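Local coordinates for acetylene hydratase (Pelobacter acetylenicus, PDB 2E7Z), which catalyses the hydration of acetylene to acetaldehyde, using a tungsten-bis(molybdopterin guanine dinucleotide) cofactor and a [4Fe-4S] cluster, at residues A416-Y420 against A421-N425; A393-T396 against A397-T400; Q441-T444 against P445-L449; G682-E685 against T686-G690. All blocks are in the same frame, centred on the assembly; numbering follows the deposited sequence. Where two conformers were deposited one is given.

Contact 1 of 4, residues A416-Y420 against A421-N425; sequences ALMGY and ANQQN. With MGD (2-amino-5,6-dimercapto-7-methyl-3,7,8a,9-tetrahydro-8-oxa-1,3,9,10-tetraaza-anthracen-4-one guanosine dinucleotide), chain E.
Leu417, in the loop after strand 408-412, meets Gln423 at the start of helix 423-431, in the opening of a beta-alpha-beta crossover (its second strand is 435-440) whose connecting loop holds the cofactor. Gln423 does most of the packing. Its CG stands anti to the backbone N (chi1 -177°), and the chain runs on extended, so the methylenes pass across Leu417 at about a right angle. There CG lies 3.3 Å from Leu417 O, while Leu417 CD1 is 3.9 Å from the same CG. Met418 takes the other approach: it runs alongside Gln423, pointing the same way, and puts its CG 3.7 Å from Gln423 OE1. Gln423 NE2 turns to Ala691 O in a weak hydrogen bond.

One water joins three backbone atoms around the bend. It accepts from Tyr420 N and donates to Leu417 O and to Ala421 O, the last at 3.0 Å. Further on, Asn422 is the N-cap of the helix, its OD1 taking a weak bond of 3.4 Å from Asn425 N.

Here two main-chain carbonyls hold the pterin end of the cofactor. Tyr420 sends its hydroxyl away to Ser106 OG, but its backbone faces the pterin: Gly419 O accepts from MGD N22 at 2.9 Å, and Tyr420 O accepts from the amino group N19 of MGD at 2.8 Å with an N-H...O angle of 161°.

Contact 2 of 4, residues A393-T396 against A397-T400; sequences ALFT and AMAT
Thr396 O is gripped twice by Thr400, whose N and OG1 reach it from opposite faces of the carbonyl plane. The hydroxyl bond is the shorter, with OG1 donating to Thr396 O at 2.7 Å from well above that plane, 44° out of it. Thr400 can do this because OG1 sits between its own backbone N and carbonyl carbon (chi1 67°), folded back over the preceding turn; the same OG1 is also bonded to Lys402 N just past the helix. Thr396 OG1 likewise turns back, to Thr392 O. Ordinary alpha-helical i to i+4 bonds make up the rest of the backbone, among them Met398 N to Leu394 O at 2.9 Å.

On the buried side, Met398 turns its sulfur to Phe395 and Leu394. Its chain bends at chi3 and lies alongside Phe395, pointing the same way, to form a Met-aromatic contact: SD is 4.7 Å from the ring centroid of Phe395, approaching obliquely. The same sulfur packs 4.0 Å from Leu394 CG.

These side chains pin helix 391-400 against the sheet. Leu394 and Met398 rest on Phe409 of strand 408-412, Phe395 meets the cofactor-binding Tyr420 edge-to-face, and Phe395 and Ala399 lie against helix 423-431.

Contact 3 of 4, residues Q441-T444 against P445-L449; sequences QFMT and PTAQL. With MGD (2-amino-5,6-dimercapto-7-methyl-3,7,8a,9-tetrahydro-8-oxa-1,3,9,10-tetraaza-anthracen-4-one guanosine dinucleotide), chain E.
Thr444 holds its OG1 between its own backbone N and carbonyl carbon (chi1 68°), which aims the hydroxyl at the amide of Ala447, whereas Gln448 carries CG beside its backbone N (chi1 -77°) and stretches back to Met443. The first torsion gives a bond from Ala447 N to Thr444 OG1 of 3.0 Å, nearly straight at 165°. Thr444 O in turn accepts from Gln448 N at 2.9 Å. Together the two bonds make an ST motif, closing a turn of helical backbone over 445-448 in the loop between strands 435-440 and 452-455. Just before it, Met443 is the centre of an inverse gamma turn, held by a weak bond from Thr444 N to Phe442 O.

Gln448 NE2 donates to Met443 O at 3.2 Å; the oxygen lies in the amide plane, though the donor stands above the plane of the carbonyl. The same amide reaches the neighbouring loop, OE1 taking Gly683 N and NE2 meeting Ser689 OG. With an alanine here, Met443 O and Gly683 N would probably be left without these mates, and the two loops would lose their polar tie. The methyl branch of Thr444 faces the cofactor, CG2 lying 3.3 Å from MGD O3'.

Contact 4 of 4, residues G682-E685 against T686-G690; sequences GGPE and TGFSG
The Phe688 ring lies under the Gly683-Pro684 peptide: Gly683 C and Pro684 N sit over one face, both offset toward the rim. Pro684 CA comes closer to the middle, 4.0 Å from the ring centroid and 20° off the normal, a CH-pi contact. Beyond it Pro684 CB touches CZ of Phe688 at 3.9 Å. The ring gets there with CG beside the backbone N (chi1 -58°), folding back along the chain toward the proline. Elsewhere the Phe688 side chain packs on Gln448 and Leu449. Were Phe688 cut back to an alanine, Pro684 would probably be left without the ring beneath it, and Gln448 and Leu449 without a packing partner.

The backbone that carries the ring is unusual. After a short 3-10 segment at 684-685, residues 687 to 690 all have positive phi, and the turn 687-689 is left-handed helical, closed by Gly690 N to Thr686 O. Inside it Thr686 forms an ST motif, its OG1 accepting from Ser689 N at 2.9 Å; this hydroxyl is also bonded to Glu681 O. The loop follows strand 668-671 in the C-terminal dinucleotide-binding domain, and Gly690 is the N-cap of helix 691-694.

Gly683 O is the meeting point of the turn: Phe688 N donates to it at 2.8 Å from above the carbonyl plane, and Thr686 N adds a weak bond. Gly687 N meanwhile reaches Pro684 O at 2.9 Å. At Gly683 a CB would run into Pro684 CD and the preceding carbonyl oxygen.

Contacts 1 and 3 meet different ends of the same MGD, the pterin and the guanosine, and touch one another, their centres about 14 Å apart: Thr446 OG1 lies 2.9 Å from Leu417 N, a probable hydrogen bond, and Pro445 CG packs 3.7 Å from Met418 SD. Contact 1 is the nearer to the metal, the Tyr420 side chain lying about 12 Å from the tungsten. Contact 2 packs on contact 1, with Tyr420 CD1 3.6 Å from Phe395 CE2. Contact 4, from the C-terminal dinucleotide-binding domain, joins contact 3 through Gln448, their centres about 11 Å apart. Contacts 2 and 4 do not meet; their nearest atoms are about 13 Å apart.

Contact 1 of 4, residues A416-Y420 against A421-N425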
loop_
_atom_site.group_PDB
_atom_site.type_symbol
_atom_site.label_atom_id
_atom_site.label_comp_id
_atom_site.label_asym_id
_atom_site.label_seq_id
_atom_site.Cartn_x
_atom_site.Cartn_y
_atom_site.Cartn_z
ATOM N N ALA A 416 0.347 1.108 13.150
ATOM C CA ALA A 416 1.698 0.634 12.854
ATOM C C ALA A 416 2.088 -0.667 13.540
ATOM O O ALA A 416 2.772 -1.506 12.946
ATOM C CB ALA A 416 2.742 1.743 13.154
ATOM N N LEU A 417 1.636 -0.879 14.777
ATOM C CA LEU A 417 1.915 -2.140 15.448
ATOM C C LEU A 417 1.568 -3.333 14.546
ATOM O O LEU A 417 2.255 -4.352 14.561
ATOM C CB LEU A 417 1.133 -2.217 16.775
ATOM C CG LEU A 417 1.260 -3.547 17.494
ATOM C CD1 LEU A 417 2.675 -3.798 18.004
ATOM C CD2 LEU A 417 0.259 -3.558 18.652
ATOM N N MET A 418 0.460 -3.206 13.814
ATOM C CA MET A 418 -0.121 -4.322 13.074
ATOM C C MET A 418 0.064 -4.221 11.567
ATOM O O MET A 418 -0.480 -5.062 10.832
ATOM C CB MET A 418 -1.637 -4.411 13.386
ATOM C CG MET A 418 -1.966 -4.941 14.799
ATOM S SD MET A 418 -3.713 -4.804 15.277
ATOM C CE MET A 418 -4.616 -5.462 13.855
ATOM N N GLY A 419 0.822 -3.211 11.117
ATOM C CA GLY A 419 0.794 -2.815 9.708
ATOM C C GLY A 419 2.001 -3.252 8.916
ATOM O O GLY A 419 2.148 -2.877 7.741
ATOM N N TYR A 420 2.885 -4.044 9.531
ATOM C CA TYR A 420 4.119 -4.486 8.873
ATOM C C TYR A 420 4.271 -5.998 9.092
ATOM O O TYR A 420 3.294 -6.721 8.988
ATOM C CB TYR A 420 5.323 -3.646 9.344
ATOM C CG TYR A 420 5.141 -2.164 9.072
ATOM C CD1 TYR A 420 4.496 -1.332 10.006
ATOM C CD2 TYR A 420 5.590 -1.595 7.870
ATOM C CE1 TYR A 420 4.304 0.028 9.754
ATOM C CE2 TYR A 420 5.432 -0.219 7.628
ATOM C CZ TYR A 420 4.793 0.574 8.573
ATOM O OH TYR A 420 4.641 1.894 8.297
ATOM N N ALA A 421 5.487 -6.482 9.309
ATOM C CA ALA A 421 5.707 -7.860 9.715
ATOM C C ALA A 421 6.166 -7.867 11.181
ATOM O O ALA A 421 6.108 -6.837 11.865
ATOM C CB ALA A 421 6.730 -8.516 8.804
ATOM N N ASN A 422 6.589 -9.033 11.678
ATOM C CA ASN A 422 7.277 -9.148 12.967
ATOM C C ASN A 422 6.661 -8.204 14.025
ATOM O O ASN A 422 7.336 -7.303 14.547
ATOM C CB ASN A 422 8.785 -8.935 12.779
ATOM C CG ASN A 422 9.582 -9.373 14.012
ATOM O OD1 ASN A 422 9.014 -9.850 15.013
ATOM N ND2 ASN A 422 10.892 -9.200 13.946
ATOM N N GLN A 423 5.389 -8.438 14.325
ATOM C CA GLN A 423 4.650 -7.595 15.230
ATOM C C GLN A 423 5.281 -7.560 16.613
ATOM O O GLN A 423 5.213 -6.546 17.289
ATOM C CB GLN A 423 3.210 -8.071 15.297
ATOM C CG GLN A 423 2.299 -7.215 16.177
ATOM C CD GLN A 423 0.856 -7.564 15.916
ATOM O OE1 GLN A 423 0.464 -7.710 14.765
ATOM N NE2 GLN A 423 0.058 -7.677 16.973
ATOM N N GLN A 424 5.891 -8.663 17.037
ATOM C CA GLN A 424 6.540 -8.675 18.350
ATOM C C GLN A 424 7.660 -7.609 18.399
ATOM O O GLN A 424 7.885 -6.974 19.436
ATOM C CB GLN A 424 7.080 -10.078 18.631
ATOM C CG GLN A 424 6.061 -11.172 18.494
ATOM C CD GLN A 424 5.911 -11.839 17.083
ATOM O OE1 GLN A 424 6.134 -11.249 15.991
ATOM N NE2 GLN A 424 5.493 -13.089 17.124
ATOM N N ASN A 425 8.397 -7.445 17.303
ATOM C CA ASN A 425 9.493 -6.502 17.284
ATOM C C ASN A 425 8.942 -5.076 17.195
ATOM O O ASN A 425 9.513 -4.155 17.755
ATOM C CB ASN A 425 10.456 -6.800 16.130
ATOM C CG ASN A 425 11.751 -6.121 16.304
ATOM O OD1 ASN A 425 12.337 -6.154 17.399
ATOM N ND2 ASN A 425 12.233 -5.499 15.227
HETATM P PB MGD E . -4.144 0.182 9.087
HETATM O O1B MGD E . -2.855 -0.487 9.495
HETATM O O2B MGD E . -5.444 -0.486 9.352
HETATM O O3B MGD E . -4.153 0.523 7.519
HETATM O O3A MGD E . -2.200 0.308 5.954
HETATM P PA MGD E . -3.173 1.415 6.610
HETATM O O1A MGD E . -4.069 2.048 5.589
HETATM O O2A MGD E . -2.284 2.271 7.461
HETATM O "O5'" MGD E . -4.133 1.625 9.805
HETATM C "C5'" MGD E . -4.981 2.648 9.311
HETATM C "C4'" MGD E . -5.357 3.501 10.507
HETATM O "O4'" MGD E . -5.952 4.704 9.999
HETATM C "C3'" MGD E . -6.450 2.890 11.378
HETATM O "O3'" MGD E . -5.973 2.805 12.731
HETATM C "C2'" MGD E . -7.676 3.819 11.257
HETATM O "O2'" MGD E . -8.483 3.972 12.442
HETATM C "C1'" MGD E . -7.011 5.119 10.892
HETATM N N9 MGD E . -7.810 6.062 10.094
HETATM C C8 MGD E . -8.666 5.774 9.082
HETATM N N7 MGD E . -9.135 6.899 8.519
HETATM C C5 MGD E . -8.513 7.929 9.133
HETATM C C6 MGD E . -8.525 9.379 9.040
HETATM O O6 MGD E . -9.237 9.968 8.200
HETATM N N1 MGD E . -7.701 10.035 9.874
HETATM C C2 MGD E . -6.965 9.473 10.827
HETATM N N2 MGD E . -6.173 10.265 11.606
HETATM N N3 MGD E . -6.911 8.153 10.975
HETATM C C4 MGD E . -7.650 7.374 10.159
HETATM C C10 MGD E . -2.642 -0.344 4.763
HETATM C C11 MGD E . -1.431 -1.030 4.168
HETATM O O11 MGD E . -1.090 -2.069 5.084
HETATM C C12 MGD E . -1.768 -1.595 2.810
HETATM S S12 MGD E . -2.452 -0.547 1.645
HETATM C C13 MGD E . -1.484 -2.872 2.503
HETATM S S13 MGD E . -1.962 -3.578 1.029
HETATM C C14 MGD E . -0.746 -3.786 3.431
HETATM N N15 MGD E . -1.603 -4.829 3.973
HETATM C C16 MGD E . -0.996 -5.612 4.910
HETATM C C17 MGD E . -1.300 -7.033 5.124
HETATM O O17 MGD E . -2.155 -7.613 4.418
HETATM N N18 MGD E . -0.620 -7.681 6.092
HETATM C C19 MGD E . 0.321 -7.087 6.867
HETATM N N19 MGD E . 0.962 -7.789 7.826
HETATM N N20 MGD E . 0.625 -5.789 6.739
HETATM C C21 MGD E . 0.029 -5.040 5.802
HETATM N N22 MGD E . 0.370 -3.756 5.669
HETATM C C23 MGD E . -0.110 -2.959 4.560
HETATM O O HOH W 1 3.588 -5.186 12.146
#

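Contact 2 of 4, residues A393-T396 against A397-T400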
loop_
_atom_site.group_PDB
_atom_site.type_symbol
_atom_site.label_atom_id
_atom_site.label_comp_id
_atom_site.label_asym_id
_atom_site.label_seq_id
_atom_site.Cartn_x
_atom_site.Cartn_y
_atom_site.Cartn_z
ATOM N N ALA A 393 14.344 -2.114 9.501
ATOM C CA ALA A 393 15.419 -1.290 10.062
ATOM C C ALA A 393 14.874 -0.291 11.084
ATOM O O ALA A 393 15.509 -0.041 12.121
ATOM C CB ALA A 393 16.182 -0.554 8.975
ATOM N N LEU A 394 13.714 0.292 10.776
ATOM C CA LEU A 394 13.163 1.299 11.680
ATOM C C LEU A 394 12.777 0.678 13.033
ATOM O O LEU A 394 13.167 1.187 14.096
ATOM C CB LEU A 394 11.965 1.979 11.036
ATOM C CG LEU A 394 11.286 3.023 11.923
ATOM C CD1 LEU A 394 12.272 4.185 12.329
ATOM C CD2 LEU A 394 10.058 3.539 11.210
ATOM N N PHE A 395 11.995 -0.409 13.000
ATOM C CA PHE A 395 11.579 -1.024 14.260
ATOM C C PHE A 395 12.766 -1.615 14.996
ATOM O O PHE A 395 12.844 -1.603 16.202
ATOM C CB PHE A 395 10.467 -2.059 14.043
ATOM C CG PHE A 395 9.143 -1.438 13.700
ATOM C CD1 PHE A 395 8.456 -0.655 14.629
ATOM C CD2 PHE A 395 8.587 -1.629 12.444
ATOM C CE1 PHE A 395 7.230 -0.086 14.296
ATOM C CE2 PHE A 395 7.378 -1.075 12.085
ATOM C CZ PHE A 395 6.690 -0.299 13.016
ATOM N N THR A 396 13.752 -2.100 14.248
ATOM C CA THR A 396 14.955 -2.615 14.901
ATOM C C THR A 396 15.739 -1.509 15.596
ATOM O O THR A 396 16.232 -1.703 16.700
ATOM C CB THR A 396 15.819 -3.383 13.893
ATOM O OG1 THR A 396 15.082 -4.534 13.477
ATOM C CG2 THR A 396 17.121 -3.835 14.502
ATOM N N ALA A 397 15.800 -0.328 14.989
ATOM C CA ALA A 397 16.509 0.778 15.642
ATOM C C ALA A 397 15.731 1.214 16.868
ATOM O O ALA A 397 16.296 1.493 17.915
ATOM C CB ALA A 397 16.685 1.935 14.675
ATOM N N MET A 398 14.412 1.254 16.725
ATOM C CA MET A 398 13.549 1.542 17.882
ATOM C C MET A 398 13.786 0.571 19.042
ATOM O O MET A 398 13.941 0.990 20.201
ATOM C CB MET A 398 12.076 1.537 17.473
ATOM C CG MET A 398 11.739 2.718 16.573
ATOM S SD MET A 398 10.162 2.480 15.701
ATOM C CE MET A 398 8.986 2.606 17.089
ATOM N N ALA A 399 13.873 -0.715 18.716
ATOM C CA ALA A 399 13.975 -1.781 19.710
ATOM C C ALA A 399 15.371 -1.926 20.314
ATOM O O ALA A 399 15.522 -2.168 21.504
ATOM C CB ALA A 399 13.551 -3.123 19.074
ATOM N N THR A 400 16.403 -1.815 19.473
ATOM C CA THR A 400 17.777 -2.161 19.892
ATOM C C THR A 400 18.712 -0.968 20.022
ATOM O O THR A 400 19.811 -1.118 20.538
ATOM C CB THR A 400 18.471 -3.143 18.911
ATOM O OG1 THR A 400 18.682 -2.487 17.656
ATOM C CG2 THR A 400 17.622 -4.425 18.739
#

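Contact 3 of 4, residues Q441-T444 against P445-L449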
loop_
_atom_site.group_PDB
_atom_site.type_symbol
_atom_site.label_atom_id
_atom_site.label_comp_id
_atom_site.label_asym_id
_atom_site.label_seq_id
_atom_site.Cartn_x
_atom_site.Cartn_y
_atom_site.Cartn_z
ATOM N N GLN A 441 -8.573 7.838 14.665
ATOM C CA GLN A 441 -10.007 7.985 14.982
ATOM C C GLN A 441 -10.435 7.129 16.160
ATOM O O GLN A 441 -11.496 7.375 16.737
ATOM C CB GLN A 441 -10.816 7.628 13.733
ATOM C CG GLN A 441 -10.642 8.655 12.604
ATOM C CD GLN A 441 -11.335 8.323 11.285
ATOM O OE1 GLN A 441 -11.452 9.214 10.418
ATOM N NE2 GLN A 441 -11.756 7.089 11.097
ATOM N N PHE A 442 -9.638 6.126 16.512
ATOM C CA PHE A 442 -9.993 5.186 17.578
ATOM C C PHE A 442 -8.793 4.848 18.440
ATOM O O PHE A 442 -7.638 5.098 18.042
ATOM C CB PHE A 442 -10.596 3.925 16.946
ATOM C CG PHE A 442 -11.917 4.194 16.261
ATOM C CD1 PHE A 442 -13.094 4.244 17.011
ATOM C CD2 PHE A 442 -11.978 4.477 14.908
ATOM C CE1 PHE A 442 -14.316 4.544 16.400
ATOM C CE2 PHE A 442 -13.182 4.781 14.281
ATOM C CZ PHE A 442 -14.356 4.832 15.055
ATOM N N MET A 443 -9.065 4.269 19.612
ATOM C CA MET A 443 -8.030 3.763 20.494
ATOM C C MET A 443 -7.533 2.413 19.943
ATOM O O MET A 443 -7.808 1.349 20.478
ATOM C CB MET A 443 -8.564 3.679 21.935
ATOM C CG MET A 443 -7.537 3.334 22.999
ATOM S SD MET A 443 -6.064 4.427 23.112
ATOM C CE MET A 443 -6.740 5.910 23.850
ATOM N N THR A 444 -6.790 2.485 18.848
ATOM C CA THR A 444 -6.257 1.314 18.189
ATOM C C THR A 444 -5.168 0.668 19.052
ATOM O O THR A 444 -4.700 1.255 20.024
ATOM C CB THR A 444 -5.631 1.691 16.840
ATOM O OG1 THR A 444 -4.472 2.478 17.119
ATOM C CG2 THR A 444 -6.616 2.461 15.991
ATOM N N PRO A 445 -4.759 -0.561 18.703
ATOM C CA PRO A 445 -3.671 -1.171 19.427
ATOM C C PRO A 445 -2.410 -0.297 19.459
ATOM O O PRO A 445 -1.723 -0.252 20.455
ATOM C CB PRO A 445 -3.465 -2.500 18.690
ATOM C CG PRO A 445 -4.897 -2.854 18.189
ATOM C CD PRO A 445 -5.428 -1.503 17.770
ATOM N N THR A 446 -2.131 0.412 18.362
ATOM C CA THR A 446 -1.015 1.361 18.341
ATOM C C THR A 446 -1.276 2.565 19.258
ATOM O O THR A 446 -0.409 2.967 20.015
ATOM C CB THR A 446 -0.761 1.831 16.899
ATOM O OG1 THR A 446 -0.463 0.679 16.122
ATOM C CG2 THR A 446 0.420 2.760 16.870
ATOM N N ALA A 447 -2.487 3.123 19.207
ATOM C CA ALA A 447 -2.825 4.263 20.059
ATOM C C ALA A 447 -2.705 3.883 21.546
ATOM O O ALA A 447 -2.320 4.696 22.385
ATOM C CB ALA A 447 -4.234 4.750 19.747
ATOM N N GLN A 448 -2.965 2.611 21.834
ATOM C CA GLN A 448 -2.895 2.138 23.220
ATOM C C GLN A 448 -1.506 2.244 23.815
ATOM O O GLN A 448 -1.302 2.273 25.025
ATOM C CB GLN A 448 -3.344 0.704 23.263
ATOM C CG GLN A 448 -4.877 0.646 23.156
ATOM C CD GLN A 448 -5.418 -0.766 23.082
ATOM O OE1 GLN A 448 -4.872 -1.683 23.707
ATOM N NE2 GLN A 448 -6.505 -0.947 22.321
ATOM N N LEU A 449 -0.523 2.308 22.909
ATOM C CA LEU A 449 0.909 2.405 23.237
ATOM C C LEU A 449 1.430 3.831 23.201
ATOM O O LEU A 449 2.633 4.066 23.373
ATOM C CB LEU A 449 1.718 1.491 22.296
ATOM C CG LEU A 449 1.527 -0.009 22.576
ATOM C CD1 LEU A 449 1.768 -0.892 21.352
ATOM C CD2 LEU A 449 2.375 -0.465 23.749
HETATM P PB MGD E . -4.144 0.182 9.087
HETATM O O1B MGD E . -2.855 -0.487 9.495
HETATM O O2B MGD E . -5.444 -0.486 9.352
HETATM O O3B MGD E . -4.153 0.523 7.519
HETATM O O3A MGD E . -2.200 0.308 5.954
HETATM P PA MGD E . -3.173 1.415 6.610
HETATM O O1A MGD E . -4.069 2.048 5.589
HETATM O O2A MGD E . -2.284 2.271 7.461
HETATM O "O5'" MGD E . -4.133 1.625 9.805
HETATM C "C5'" MGD E . -4.981 2.648 9.311
HETATM C "C4'" MGD E . -5.357 3.501 10.507
HETATM O "O4'" MGD E . -5.952 4.704 9.999
HETATM C "C3'" MGD E . -6.450 2.890 11.378
HETATM O "O3'" MGD E . -5.973 2.805 12.731
HETATM C "C2'" MGD E . -7.676 3.819 11.257
HETATM O "O2'" MGD E . -8.483 3.972 12.442
HETATM C "C1'" MGD E . -7.011 5.119 10.892
HETATM N N9 MGD E . -7.810 6.062 10.094
HETATM C C8 MGD E . -8.666 5.774 9.082
HETATM N N7 MGD E . -9.135 6.899 8.519
HETATM C C5 MGD E . -8.513 7.929 9.133
HETATM C C6 MGD E . -8.525 9.379 9.040
HETATM O O6 MGD E . -9.237 9.968 8.200
HETATM N N1 MGD E . -7.701 10.035 9.874
HETATM C C2 MGD E . -6.965 9.473 10.827
HETATM N N2 MGD E . -6.173 10.265 11.606
HETATM N N3 MGD E . -6.911 8.153 10.975
HETATM C C4 MGD E . -7.650 7.374 10.159
HETATM C C10 MGD E . -2.642 -0.344 4.763
HETATM C C11 MGD E . -1.431 -1.030 4.168
HETATM O O11 MGD E . -1.090 -2.069 5.084
HETATM C C12 MGD E . -1.768 -1.595 2.810
HETATM S S12 MGD E . -2.452 -0.547 1.645
HETATM C C13 MGD E . -1.484 -2.872 2.503
HETATM S S13 MGD E . -1.962 -3.578 1.029
HETATM C C14 MGD E . -0.746 -3.786 3.431
HETATM N N15 MGD E . -1.603 -4.829 3.973
HETATM C C16 MGD E . -0.996 -5.612 4.910
HETATM C C17 MGD E . -1.300 -7.033 5.124
HETATM O O17 MGD E . -2.155 -7.613 4.418
HETATM N N18 MGD E . -0.620 -7.681 6.092
HETATM C C19 MGD E . 0.321 -7.087 6.867
HETATM N N19 MGD E . 0.962 -7.789 7.826
HETATM N N20 MGD E . 0.625 -5.789 6.739
HETATM C C21 MGD E . 0.029 -5.040 5.802
HETATM N N22 MGD E . 0.370 -3.756 5.669
HETATM C C23 MGD E . -0.110 -2.959 4.560
#

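Contact 4 of 4, residues G682-E685 against T686-G690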
loop_
_atom_site.group_PDB
_atom_site.type_symbol
_atom_site.label_atom_id
_atom_site.label_comp_id
_atom_site.label_asym_id
_atom_site.label_seq_id
_atom_site.Cartn_x
_atom_site.Cartn_y
_atom_site.Cartn_z
ATOM N N GLY A 682 -8.263 -2.403 26.478
ATOM C CA GLY A 682 -6.927 -2.305 25.885
ATOM C C GLY A 682 -5.850 -2.702 26.884
ATOM O O GLY A 682 -6.144 -3.128 28.022
ATOM N N GLY A 683 -4.609 -2.490 26.476
ATOM C CA GLY A 683 -3.465 -2.794 27.307
ATOM C C GLY A 683 -2.922 -4.192 27.044
ATOM O O GLY A 683 -3.535 -4.995 26.324
ATOM N N PRO A 684 -1.782 -4.512 27.669
ATOM C CA PRO A 684 -1.088 -5.759 27.372
ATOM C C PRO A 684 -1.825 -7.014 27.831
ATOM O O PRO A 684 -1.647 -8.082 27.238
ATOM C CB PRO A 684 0.249 -5.603 28.118
ATOM C CG PRO A 684 -0.054 -4.641 29.225
ATOM C CD PRO A 684 -1.033 -3.676 28.631
ATOM N N GLU A 685 -2.662 -6.896 28.860
ATOM C CA GLU A 685 -3.347 -8.091 29.367
ATOM C C GLU A 685 -4.299 -8.747 28.353
ATOM O O GLU A 685 -4.510 -9.970 28.392
ATOM C CB GLU A 685 -4.089 -7.783 30.669
ATOM C CG GLU A 685 -3.168 -7.617 31.856
ATOM C CD GLU A 685 -3.943 -7.428 33.148
ATOM O OE1 GLU A 685 -4.526 -6.334 33.336
ATOM O OE2 GLU A 685 -3.981 -8.368 33.974
ATOM N N THR A 686 -4.841 -7.949 27.430
ATOM C CA THR A 686 -5.665 -8.474 26.349
ATOM C C THR A 686 -4.863 -8.555 25.025
ATOM O O THR A 686 -5.457 -8.751 23.956
ATOM C CB THR A 686 -6.917 -7.606 26.127
ATOM O OG1 THR A 686 -6.513 -6.273 25.786
ATOM C CG2 THR A 686 -7.797 -7.538 27.389
ATOM N N GLY A 687 -3.532 -8.419 25.083
ATOM C CA GLY A 687 -2.720 -8.362 23.866
ATOM C C GLY A 687 -3.108 -7.159 23.028
ATOM O O GLY A 687 -3.183 -7.257 21.814
ATOM N N PHE A 688 -3.416 -6.044 23.690
ATOM C CA PHE A 688 -3.849 -4.803 23.053
ATOM C C PHE A 688 -5.104 -5.037 22.239
ATOM O O PHE A 688 -5.148 -4.890 21.006
ATOM C CB PHE A 688 -2.683 -4.160 22.273
ATOM C CG PHE A 688 -1.517 -3.882 23.156
ATOM C CD1 PHE A 688 -1.536 -2.784 23.996
ATOM C CD2 PHE A 688 -0.451 -4.779 23.241
ATOM C CE1 PHE A 688 -0.498 -2.553 24.899
ATOM C CE2 PHE A 688 0.586 -4.553 24.133
ATOM C CZ PHE A 688 0.587 -3.440 24.941
ATOM N N SER A 689 -6.132 -5.443 22.985
ATOM C CA SER A 689 -7.465 -5.682 22.432
ATOM C C SER A 689 -7.392 -6.714 21.307
ATOM O O SER A 689 -8.042 -6.574 20.263
ATOM C CB SER A 689 -8.132 -4.384 21.966
ATOM O OG SER A 689 -8.172 -3.432 23.012
ATOM N N GLY A 690 -6.616 -7.770 21.544
ATOM C CA GLY A 690 -6.543 -8.878 20.603
ATOM C C GLY A 690 -5.533 -8.767 19.478
ATOM O O GLY A 690 -5.353 -9.720 18.729
#